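Local atomic coordinates of novel protein similar to vertebrate potassium voltage-gated channel, subfamily H (Eag-related) family (PDB entry 3UKV), a protein that probably forms the pore of a voltage-gated, ELK-type potassium channel, of which this chain is a cytoplasmic piece with a linker and a cyclic nucleotide-binding homology domain. Residues A[65-70]-A[90-95]; A[98-103]-A[167-172]. All coordinates share one frame; numbering follows the deposited sequence.

Contact 1 of 2, residues A[65-70]-A[90-95]; sequences LRADIA and CLRSLS
Arg92 is where helix 88-95 meets helix 63-70, lying across two alanines one turn apart. The short axes cross at 78° and come no nearer than 9.6 Å, close enough for alanine methyls and the stem of a long side chain to fill the gap. Arg92 sends its CB toward the other helix, and Ala70 answers by pointing its own methyl back; Ala70 CB sits 3.8 Å from Arg92 CG. A bend at chi3 (-42°) then turns the rest of the chain toward Ala67, across helix 63-70, and the guanidinium offers one face to the methyl of Ala67. Ala67 CB is 4.0 Å from Arg92 NH2, off toward the rim of the flat group.

At Ser93 the link is wet. Water 1 accepts from Arg66 NH2 at 3.1 Å, at the edge of the guanidinium and in its plane; its approach to Ser93 O is too short to trust, so a bridge there is doubtful. The other terminal nitrogen of Arg66, NH1, is bonded to Leu58 O, while Ser93 OG turns back to Gly89 O in its own helix. Ser95 closes the contact: its OG lies 3.9 Å from Ala70 CB and donates to Arg92 O at 2.8 Å, coming from above the carbonyl plane.

Arg66 and Arg92 keep their NE atoms 6.7 Å apart without an acid between them in the two segments. The helices are therefore joined by methyl and methylene packing, perhaps with one water, rather than by charge pairing, and the like charges probably disfavour a closer approach of the two guanidinium groups.

Contact 2 of 2, residues A[98-103]-A[167-172]; sequences IKTSFC and YCDLQY
Strands 99-103 and 168-172 run antiparallel, 4.5 Å apart at their closest with 157° between their directions, and three hydrogen-bonded pairs, Lys99 with Tyr172, Ser101 with Leu170 and Cys103 with Cys168, each give two N-H...O bonds.

On the face carrying Lys99, the tyrosine ring does most of the work. Tyr172 has CG between its backbone N and carbonyl carbon (chi1 68°), which swings the ring across to the neighbouring strand; Lys99 CB sits over one face, 4.0 Å from the ring centroid, in a CH-pi contact. Beyond the ring, Lys99 NZ forms a salt bridge with Asp53, and Tyr172 OH bonds to the backbone N of the same residue. Water 2 donates to Thr100 O; it also lies by the Tyr172 hydroxyl, but too close for that link to be more than doubtful. Further along this face Cys103 CB meets Cys168 CB at 3.9 Å and approaches Leu170 CD1, an apolar patch continued by Met127.

The pairing belongs to the beta roll of the cyclic nucleotide-binding homology domain: strand 99-103 is outermost in its sheet within this chain, and strand 168-174 lies between it and strand 118-122.

The opposite face is more polar. Asp169 OD1 comes to the edge of the Phe102 ring, 3.3 Å from Phe102 CD2, and because it lies in the ring plane it faces the ring hydrogens there. The carboxylate plane itself is turned 80° from the ring. Thr100 and Gln171 lie side by side, Thr100 CG2 resting 3.6 Å from Gln171 CG, which also takes Ile98 CG2; the amide beyond is held by Leu77 N and Glu76.

In the fold
The two contacts follow one another along the chain, contact 1 closing before contact 2 opens: helix 88-95 leads directly into strand 99-103, yet the centres lie about 20 Å apart. Contact 1 is a surface meeting of two helices, about 19 Å from the centre of the chain; helix 63-70 also packs on a second subunit, where Asp68 makes a salt bridge to Arg37 of that subunit. Contact 2, about 7 Å from the centre, is partly buried and joins two strands of one sheet, without help from another chain. It buries 637 Å² against 225 Å², and rests on direct backbone bonds where contact 1 relies on side-chain packing and perhaps a bridging water.

Contact 1 of 2, residues A[65-70]-A[90-95]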
loop_
_atom_site.group_PDB
_atom_site.type_symbol
_atom_site.label_atom_id
_atom_site.label_comp_id
_atom_site.label_asym_id
_atom_site.label_seq_id
_atom_site.Cartn_x
_atom_site.Cartn_y
_atom_site.Cartn_z
ATOM N N LEU A 65 10.178 16.835 12.820
ATOM C CA LEU A 65 10.465 15.433 13.125
ATOM C C LEU A 65 10.957 14.731 11.881
ATOM O O LEU A 65 11.896 13.953 11.929
ATOM C CB LEU A 65 9.250 14.708 13.680
ATOM C CG LEU A 65 9.559 13.409 14.420
ATOM C CD1 LEU A 65 10.678 13.565 15.457
ATOM C CD2 LEU A 65 8.288 12.919 15.072
ATOM N N ARG A 66 10.329 15.029 10.757
ATOM C CA ARG A 66 10.790 14.471 9.512
ATOM C C ARG A 66 12.261 14.844 9.259
ATOM O O ARG A 66 13.054 13.984 8.864
ATOM C CB ARG A 66 9.868 14.859 8.344
ATOM C CG ARG A 66 8.494 14.200 8.403
ATOM C CD ARG A 66 7.532 14.768 7.376
ATOM N NE ARG A 66 8.055 14.696 6.016
ATOM C CZ ARG A 66 7.905 13.644 5.215
ATOM N NH1 ARG A 66 7.267 12.565 5.642
ATOM N NH2 ARG A 66 8.401 13.657 3.993
ATOM N N ALA A 67 12.645 16.095 9.489
ATOM C CA ALA A 67 14.043 16.486 9.239
ATOM C C ALA A 67 15.036 15.742 10.167
ATOM O O ALA A 67 16.088 15.284 9.710
ATOM C CB ALA A 67 14.224 17.997 9.345
ATOM N N ASP A 68 14.692 15.623 11.453
ATOM C CA ASP A 68 15.541 14.942 12.402
ATOM C C ASP A 68 15.692 13.483 11.985
ATOM O O ASP A 68 16.804 12.935 11.986
ATOM C CB ASP A 68 14.981 15.030 13.818
ATOM C CG ASP A 68 15.023 16.438 14.386
ATOM O OD1 ASP A 68 15.781 17.290 13.873
ATOM O OD2 ASP A 68 14.294 16.691 15.361
ATOM N N ILE A 69 14.588 12.847 11.615
ATOM C CA ILE A 69 14.686 11.487 11.113
ATOM C C ILE A 69 15.601 11.427 9.885
ATOM O O ILE A 69 16.592 10.718 9.893
ATOM C CB ILE A 69 13.316 10.883 10.755
ATOM C CG1 ILE A 69 12.407 10.843 11.977
ATOM C CG2 ILE A 69 13.506 9.492 10.169
ATOM C CD1 ILE A 69 10.993 10.454 11.676
ATOM N N ALA A 70 15.268 12.159 8.830
ATOM C CA ALA A 70 16.062 12.145 7.605
ATOM C C ALA A 70 17.554 12.322 7.852
ATOM O O ALA A 70 18.384 11.683 7.198
ATOM C CB ALA A 70 15.567 13.215 6.631
ATOM N N CYS A 90 14.398 18.001 -1.163
ATOM C CA CYS A 90 13.977 16.972 -2.095
ATOM C C CYS A 90 14.562 15.649 -1.636
ATOM O O CYS A 90 13.858 14.642 -1.556
ATOM C CB CYS A 90 14.404 17.314 -3.522
ATOM S SG CYS A 90 14.316 15.960 -4.725
ATOM N N LEU A 91 15.851 15.658 -1.306
ATOM C CA LEU A 91 16.514 14.445 -0.869
ATOM C C LEU A 91 15.977 13.897 0.452
ATOM O O LEU A 91 15.799 12.686 0.571
ATOM C CB LEU A 91 18.017 14.647 -0.797
ATOM C CG LEU A 91 18.856 14.797 -2.079
ATOM C CD1 LEU A 91 20.318 15.163 -1.752
ATOM C CD2 LEU A 91 18.814 13.530 -2.883
ATOM N N ARG A 92 15.697 14.759 1.427
ATOM C CA ARG A 92 15.083 14.310 2.676
ATOM C C ARG A 92 13.769 13.552 2.426
ATOM O O ARG A 92 13.486 12.541 3.061
ATOM C CB ARG A 92 14.844 15.485 3.632
ATOM C CG ARG A 92 13.490 15.415 4.398
ATOM C CD ARG A 92 12.945 16.817 4.745
ATOM N NE ARG A 92 14.092 17.576 5.200
ATOM C CZ ARG A 92 14.146 18.901 5.307
ATOM N NH1 ARG A 92 13.066 19.638 5.002
ATOM N NH2 ARG A 92 15.292 19.474 5.733
ATOM N N SER A 93 12.972 14.031 1.481
ATOM C CA SER A 93 11.681 13.404 1.206
ATOM C C SER A 93 11.866 12.064 0.514
ATOM O O SER A 93 11.146 11.114 0.801
ATOM C CB SER A 93 10.787 14.313 0.356
ATOM O OG SER A 93 10.728 15.614 0.918
ATOM N N LEU A 94 12.831 11.998 -0.401
ATOM C CA LEU A 94 13.115 10.762 -1.104
ATOM C C LEU A 94 13.622 9.764 -0.100
ATOM O O LEU A 94 13.232 8.608 -0.114
ATOM C CB LEU A 94 14.170 10.977 -2.158
ATOM C CG LEU A 94 13.648 11.644 -3.416
ATOM C CD1 LEU A 94 14.732 11.763 -4.506
ATOM C CD2 LEU A 94 12.453 10.842 -3.891
ATOM N N SER A 95 14.475 10.222 0.806
ATOM C CA SER A 95 15.063 9.317 1.776
ATOM C C SER A 95 14.027 8.750 2.748
ATOM O O SER A 95 14.221 7.692 3.319
ATOM C CB SER A 95 16.193 10.017 2.531
ATOM O OG SER A 95 15.706 10.906 3.523
HETATM O O HOH W 1 8.849 11.671 1.614
#

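Contact 2 of 2, residues A[98-103]-A[167-172]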
loop_
_atom_site.group_PDB
_atom_site.type_symbol
_atom_site.label_atom_id
_atom_site.label_comp_id
_atom_site.label_asym_id
_atom_site.label_seq_id
_atom_site.Cartn_x
_atom_site.Cartn_y
_atom_site.Cartn_z
ATOM N N ILE A 98 12.289 5.641 0.631
ATOM C CA ILE A 98 13.092 4.489 0.243
ATOM C C ILE A 98 12.836 3.302 1.167
ATOM O O ILE A 98 12.798 3.461 2.374
ATOM C CB ILE A 98 14.592 4.825 0.257
ATOM C CG1 ILE A 98 14.951 5.733 -0.921
ATOM C CG2 ILE A 98 15.457 3.552 0.178
ATOM C CD1 ILE A 98 16.433 6.083 -0.982
ATOM N N LYS A 99 12.645 2.114 0.598
ATOM C CA LYS A 99 12.458 0.885 1.383
ATOM C C LYS A 99 13.480 -0.170 0.985
ATOM O O LYS A 99 14.202 -0.021 0.010
ATOM C CB LYS A 99 11.060 0.297 1.166
ATOM C CG LYS A 99 9.933 1.312 1.021
ATOM C CD LYS A 99 8.747 0.883 1.844
ATOM C CE LYS A 99 7.740 1.993 2.004
ATOM N NZ LYS A 99 7.110 1.943 3.362
ATOM N N THR A 100 13.506 -1.264 1.725
ATOM C CA THR A 100 14.414 -2.374 1.431
ATOM C C THR A 100 13.743 -3.754 1.403
ATOM O O THR A 100 12.652 -3.961 1.947
ATOM C CB THR A 100 15.583 -2.430 2.450
ATOM O OG1 THR A 100 15.121 -2.012 3.742
ATOM C CG2 THR A 100 16.708 -1.517 2.016
ATOM N N SER A 101 14.408 -4.703 0.754
ATOM C CA SER A 101 14.001 -6.098 0.832
ATOM C C SER A 101 15.178 -6.981 0.503
ATOM O O SER A 101 15.965 -6.663 -0.386
ATOM C CB SER A 101 12.845 -6.405 -0.124
ATOM O OG SER A 101 12.549 -7.796 -0.101
ATOM N N PHE A 102 15.287 -8.079 1.239
ATOM C CA PHE A 102 16.286 -9.102 0.974
ATOM C C PHE A 102 15.733 -9.924 -0.150
ATOM O O PHE A 102 14.528 -9.940 -0.371
ATOM C CB PHE A 102 16.521 -9.991 2.201
ATOM C CG PHE A 102 17.114 -9.267 3.375
ATOM C CD1 PHE A 102 17.026 -9.809 4.658
ATOM C CD2 PHE A 102 17.751 -8.038 3.212
ATOM C CE1 PHE A 102 17.561 -9.145 5.768
ATOM C CE2 PHE A 102 18.289 -7.367 4.314
ATOM C CZ PHE A 102 18.195 -7.933 5.596
ATOM N N CYS A 103 16.602 -10.602 -0.871
ATOM C CA CYS A 103 16.145 -11.401 -1.993
ATOM C C CYS A 103 17.023 -12.645 -2.090
ATOM O O CYS A 103 18.237 -12.552 -2.057
ATOM C CB CYS A 103 16.184 -10.560 -3.276
ATOM S SG CYS A 103 15.098 -11.125 -4.616
ATOM N N TYR A 167 22.163 -14.129 -2.544
ATOM C CA TYR A 167 21.388 -13.349 -1.599
ATOM C C TYR A 167 21.588 -11.857 -1.859
ATOM O O TYR A 167 22.708 -11.363 -1.859
ATOM C CB TYR A 167 21.740 -13.724 -0.148
ATOM C CG TYR A 167 21.160 -15.068 0.239
ATOM C CD1 TYR A 167 19.872 -15.180 0.762
ATOM C CD2 TYR A 167 21.891 -16.239 0.045
ATOM C CE1 TYR A 167 19.338 -16.420 1.096
ATOM C CE2 TYR A 167 21.368 -17.483 0.367
ATOM C CZ TYR A 167 20.098 -17.570 0.892
ATOM O OH TYR A 167 19.609 -18.819 1.211
ATOM N N CYS A 168 20.489 -11.149 -2.095
ATOM C CA CYS A 168 20.543 -9.723 -2.370
ATOM C C CYS A 168 19.887 -8.857 -1.312
ATOM O O CYS A 168 18.945 -9.254 -0.634
ATOM C CB CYS A 168 19.881 -9.420 -3.700
ATOM S SG CYS A 168 20.799 -9.970 -5.113
ATOM N N ASP A 169 20.409 -7.654 -1.187
ATOM C CA ASP A 169 19.733 -6.638 -0.438
ATOM C C ASP A 169 19.485 -5.519 -1.423
ATOM O O ASP A 169 20.406 -5.051 -2.082
ATOM C CB ASP A 169 20.577 -6.161 0.728
ATOM C CG ASP A 169 19.743 -5.459 1.794
ATOM O OD1 ASP A 169 18.519 -5.268 1.575
ATOM O OD2 ASP A 169 20.311 -5.087 2.847
ATOM N N LEU A 170 18.232 -5.106 -1.540
ATOM C CA LEU A 170 17.863 -4.089 -2.512
ATOM C C LEU A 170 17.244 -2.893 -1.841
ATOM O O LEU A 170 16.657 -3.004 -0.777
ATOM C CB LEU A 170 16.848 -4.639 -3.497
ATOM C CG LEU A 170 17.219 -5.931 -4.216
ATOM C CD1 LEU A 170 15.943 -6.500 -4.803
ATOM C CD2 LEU A 170 18.303 -5.745 -5.283
ATOM N N GLN A 171 17.389 -1.742 -2.474
ATOM C CA GLN A 171 16.668 -0.549 -2.073
ATOM C C GLN A 171 15.713 -0.168 -3.184
ATOM O O GLN A 171 15.998 -0.446 -4.344
ATOM C CB GLN A 171 17.632 0.595 -1.831
ATOM C CG GLN A 171 17.894 0.876 -0.395
ATOM C CD GLN A 171 19.125 1.735 -0.224
ATOM O OE1 GLN A 171 19.225 2.821 -0.801
ATOM N NE2 GLN A 171 20.088 1.237 0.538
ATOM N N TYR A 172 14.587 0.464 -2.854
ATOM C CA TYR A 172 13.673 0.868 -3.918
ATOM C C TYR A 172 12.843 2.080 -3.589
ATOM O O TYR A 172 12.715 2.445 -2.434
ATOM C CB TYR A 172 12.789 -0.299 -4.384
ATOM C CG TYR A 172 11.771 -0.800 -3.378
ATOM C CD1 TYR A 172 10.447 -0.354 -3.412
ATOM C CD2 TYR A 172 12.117 -1.743 -2.421
ATOM C CE1 TYR A 172 9.515 -0.818 -2.497
ATOM C CE2 TYR A 172 11.205 -2.200 -1.504
ATOM C CZ TYR A 172 9.898 -1.747 -1.541
ATOM O OH TYR A 172 8.980 -2.238 -0.612
HETATM O O HOH W 2 9.823 -3.106 1.496
#